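Local coordinates for protein transcriptional regulator (LacI family) (PDB 3G85) that probably regulates transcription by binding cis-regulatory DNA, its periplasmic-binding-protein-like part being the kind that commonly senses small molecules in LacI-family regulators, at residues V238-P244 with D273-R279. Residues are numbered along the deposited sequence; the frame is centred on the assembly and turned at random.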
ATOM      1  N   VAL A 238      -7.528 -12.922   8.871  1.00 25.23           N
ATOM      2  CA  VAL A 238      -7.515 -12.737   7.430  1.00 24.04           C
ATOM      3  C   VAL A 238      -6.086 -12.867   6.918  1.00 23.70           C
ATOM      4  O   VAL A 238      -5.152 -12.178   7.391  1.00 21.77           O
ATOM      5  CB  VAL A 238      -8.023 -11.319   7.083  1.00 24.61           C
ATOM      6  CG1 VAL A 238      -7.987 -11.037   5.526  1.00 25.82           C
ATOM      7  CG2 VAL A 238      -9.398 -11.117   7.637  1.00 27.41           C
ATOM      8  N   THR A 239      -5.924 -13.742   5.927  1.00 22.77           N
ATOM      9  CA  THR A 239      -4.656 -13.854   5.229  1.00 23.02           C
ATOM     10  C   THR A 239      -4.379 -12.608   4.417  1.00 21.82           C
ATOM     11  O   THR A 239      -5.259 -12.105   3.720  1.00 22.13           O
ATOM     12  CB  THR A 239      -4.637 -15.089   4.325  1.00 22.72           C
ATOM     13  OG1 THR A 239      -4.546 -16.237   5.174  1.00 25.24           O
ATOM     14  CG2 THR A 239      -3.430 -15.043   3.353  1.00 23.96           C
ATOM     15  N   ILE A 240      -3.161 -12.111   4.539  1.00 21.12           N
ATOM     16  CA  ILE A 240      -2.761 -10.912   3.812  1.00 20.78           C
ATOM     17  C   ILE A 240      -1.458 -11.023   3.026  1.00 20.90           C
ATOM     18  O   ILE A 240      -0.575 -11.839   3.324  1.00 22.52           O
ATOM     19  CB  ILE A 240      -2.607  -9.689   4.758  1.00 20.18           C
ATOM     20  CG1 ILE A 240      -1.413  -9.915   5.737  1.00 20.24           C
ATOM     21  CG2 ILE A 240      -3.921  -9.371   5.493  1.00 21.90           C
ATOM     22  CD1 ILE A 240      -1.117  -8.672   6.644  1.00 20.65           C
ATOM     23  N   VAL A 241      -1.347 -10.174   2.016  1.00 20.90           N
ATOM     24  CA  VAL A 241      -0.077  -9.915   1.372  1.00 20.90           C
ATOM     25  C   VAL A 241       0.263  -8.473   1.815  1.00 21.20           C
ATOM     26  O   VAL A 241      -0.462  -7.517   1.503  1.00 20.80           O
ATOM     27  CB  VAL A 241      -0.112 -10.069  -0.165  1.00 20.09           C
ATOM     28  CG1 VAL A 241       1.348 -10.056  -0.662  1.00 20.88           C
ATOM     29  CG2 VAL A 241      -0.829 -11.398  -0.558  1.00 21.93           C
ATOM     30  N   ASP A 242       1.302  -8.345   2.627  1.00 21.44           N
ATOM     31  CA  ASP A 242       1.497  -7.114   3.391  1.00 20.73           C
ATOM     32  C   ASP A 242       2.423  -6.174   2.678  1.00 20.60           C
ATOM     33  O   ASP A 242       3.437  -6.594   2.095  1.00 20.47           O
ATOM     34  CB  ASP A 242       2.058  -7.430   4.792  1.00 21.65           C
ATOM     35  CG  ASP A 242       2.052  -6.229   5.714  1.00 22.13           C
ATOM     36  OD1 ASP A 242       1.020  -5.520   5.787  1.00 21.56           O
ATOM     37  OD2 ASP A 242       3.087  -5.988   6.395  1.00 24.08           O
ATOM     38  N   ILE A 243       2.075  -4.898   2.706  1.00 19.90           N
ATOM     39  CA  ILE A 243       3.026  -3.867   2.297  1.00 19.93           C
ATOM     40  C   ILE A 243       3.840  -3.571   3.574  1.00 19.08           C
ATOM     41  O   ILE A 243       3.286  -3.060   4.506  1.00 18.03           O
ATOM     42  CB  ILE A 243       2.339  -2.592   1.878  1.00 20.84           C
ATOM     43  CG1 ILE A 243       1.335  -2.845   0.759  1.00 19.75           C
ATOM     44  CG2 ILE A 243       3.383  -1.587   1.362  1.00 19.50           C
ATOM     45  CD1 ILE A 243       0.634  -1.555   0.279  1.00 22.49           C
ATOM     46  N   PRO A 244       5.150  -3.877   3.585  1.00 18.77           N
ATOM     47  CA  PRO A 244       6.001  -3.776   4.797  1.00 19.33           C
ATOM     48  C   PRO A 244       6.407  -2.326   5.102  1.00 19.21           C
ATOM     49  O   PRO A 244       7.593  -1.942   5.038  1.00 18.16           O
ATOM     50  CB  PRO A 244       7.179  -4.706   4.480  1.00 18.26           C
ATOM     51  CG  PRO A 244       7.309  -4.599   2.905  1.00 18.81           C
ATOM     52  CD  PRO A 244       5.887  -4.352   2.390  1.00 19.31           C
ATOM     53  N   ASP A 273      10.112  -7.124  -0.801  1.00 21.75           N
ATOM     54  CA  ASP A 273       9.172  -8.199  -1.073  1.00 23.16           C
ATOM     55  C   ASP A 273       7.966  -7.957  -0.154  1.00 23.47           C
ATOM     56  O   ASP A 273       8.163  -7.767   1.047  1.00 25.42           O
ATOM     57  CB  ASP A 273       9.787  -9.553  -0.708  1.00 24.20           C
ATOM     58  CG  ASP A 273       8.751 -10.706  -0.785  1.00 28.19           C
ATOM     59  OD1 ASP A 273       8.371 -11.081  -1.902  1.00 30.78           O
ATOM     60  OD2 ASP A 273       8.280 -11.206   0.272  1.00 33.89           O
ATOM     61  N   GLY A 274       6.736  -7.958  -0.673  1.00 22.20           N
ATOM     62  CA  GLY A 274       5.563  -7.840   0.235  1.00 22.47           C
ATOM     63  C   GLY A 274       5.155  -9.241   0.672  1.00 22.13           C
ATOM     64  O   GLY A 274       4.758 -10.026  -0.177  1.00 22.95           O
ATOM     65  N   PRO A 275       5.352  -9.604   1.963  1.00 22.81           N
ATOM     66  CA  PRO A 275       5.184 -11.034   2.323  1.00 23.05           C
ATOM     67  C   PRO A 275       3.741 -11.505   2.352  1.00 22.97           C
ATOM     68  O   PRO A 275       2.848 -10.765   2.820  1.00 22.00           O
ATOM     69  CB  PRO A 275       5.713 -11.115   3.755  1.00 22.83           C
ATOM     70  CG  PRO A 275       5.441  -9.754   4.312  1.00 24.15           C
ATOM     71  CD  PRO A 275       5.725  -8.797   3.132  1.00 22.29           C
ATOM     72  N   LEU A 276       3.513 -12.733   1.894  1.00 22.81           N
ATOM     73  CA  LEU A 276       2.243 -13.387   2.171  1.00 24.18           C
ATOM     74  C   LEU A 276       2.249 -13.896   3.601  1.00 24.43           C
ATOM     75  O   LEU A 276       3.133 -14.696   4.018  1.00 24.99           O
ATOM     76  CB  LEU A 276       1.960 -14.512   1.167  1.00 24.20           C
ATOM     77  CG  LEU A 276       0.773 -15.455   1.441  1.00 25.27           C
ATOM     78  CD1 LEU A 276      -0.551 -14.773   1.156  1.00 23.98           C
ATOM     79  CD2 LEU A 276       0.925 -16.678   0.550  1.00 27.95           C
ATOM     80  N   ILE A 277       1.288 -13.422   4.382  1.00 23.58           N
ATOM     81  CA  ILE A 277       1.220 -13.786   5.791  1.00 23.52           C
ATOM     82  C   ILE A 277      -0.024 -14.627   5.978  1.00 23.94           C
ATOM     83  O   ILE A 277      -1.121 -14.122   5.976  1.00 22.01           O
ATOM     84  CB  ILE A 277       1.221 -12.567   6.707  1.00 23.46           C
ATOM     85  CG1 ILE A 277       2.440 -11.674   6.403  1.00 23.73           C
ATOM     86  CG2 ILE A 277       1.170 -12.995   8.205  1.00 21.31           C
ATOM     87  CD1 ILE A 277       2.575 -10.433   7.284  1.00 24.84           C
ATOM     88  N   LEU A 278       0.165 -15.941   6.105  1.00 25.00           N
ATOM     89  CA  LEU A 278      -0.967 -16.863   6.253  1.00 26.30           C
ATOM     90  C   LEU A 278      -1.592 -16.761   7.635  1.00 27.48           C
ATOM     91  O   LEU A 278      -0.904 -16.838   8.665  1.00 28.29           O
ATOM     92  CB  LEU A 278      -0.513 -18.316   6.008  1.00 26.00           C
ATOM     93  CG  LEU A 278       0.128 -18.672   4.665  1.00 27.50           C
ATOM     94  CD1 LEU A 278       0.544 -20.160   4.620  1.00 30.33           C
ATOM     95  CD2 LEU A 278      -0.803 -18.348   3.524  1.00 27.90           C
ATOM     96  N   ARG A 279      -2.893 -16.540   7.654  1.00 29.39           N
ATOM     97  CA  ARG A 279      -3.653 -16.510   8.889  1.00 31.68           C
ATOM     98  C   ARG A 279      -4.577 -17.710   8.876  1.00 34.63           C
ATOM     99  O   ARG A 279      -5.040 -18.121   7.819  1.00 35.26           O
ATOM    100  CB  ARG A 279      -4.438 -15.196   9.024  1.00 30.60           C
ATOM    101  CG  ARG A 279      -3.714 -14.132   9.833  1.00 28.23           C
ATOM    102  CD  ARG A 279      -2.503 -13.622   9.098  1.00 23.39           C
ATOM    103  NE  ARG A 279      -1.814 -12.529   9.821  1.00 21.59           N
ATOM    104  CZ  ARG A 279      -2.150 -11.244   9.700  1.00 23.42           C
ATOM    105  NH1 ARG A 279      -3.149 -10.890   8.895  1.00 19.77           N
ATOM    106  NH2 ARG A 279      -1.462 -10.301  10.347  1.00 20.18           N
TER
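Arg-279 and Thr-239 meet where the C-terminal segment 273-279 runs antiparallel to strand 239-242. The Thr-239 side chain is turned with CG2 anti to its backbone nitrogen, which sets OG1 beside that nitrogen; there Thr-239 OG1 accepts the backbone N-H of Arg-279, 3.0 Å from N to OG1, in a nearly straight bond (172°). Thr-239 CG2 meanwhile meets Leu-276 CD1 at 3.6 Å. The bend at chi2 (69°) curls the Arg-279 chain round Val-238 O, bringing NH1 to 2.8 Å from that oxygen, which lies only 4° from the guanidinium plane. Ile-240 CG1 lies over one face of that group, 3.7 Å from Arg-279 NH1, and Thr-231 of helix 228-232 takes a second NH1 bond.

Between these ends the backbones pair: Ile-277 N to Ile-240 O measures 2.7 Å, and the return bond from Ile-240 N to Ile-277 O closes the hydrogen-bonded pair. Ile-240 and Ile-277 lie side by side on one face; on the other, Val-241 CG2 touches Leu-276 CD1 at 3.8 Å. Asp-242 N donates to Pro-275 O (2.9 Å), while its carboxylate forms salt bridges with Arg-228 and Arg-29.

This pairing adds the antiparallel edge strand to an otherwise parallel sheet, after the chain returns from strand 269-272 of the other sheet. Two side-chain-mediated bonds continue the polar pairing beyond the short strand, while in-plane Val-238 O, the Ile-240 flank and Thr-231 OG1 probably restrain the guanidinium's rotation.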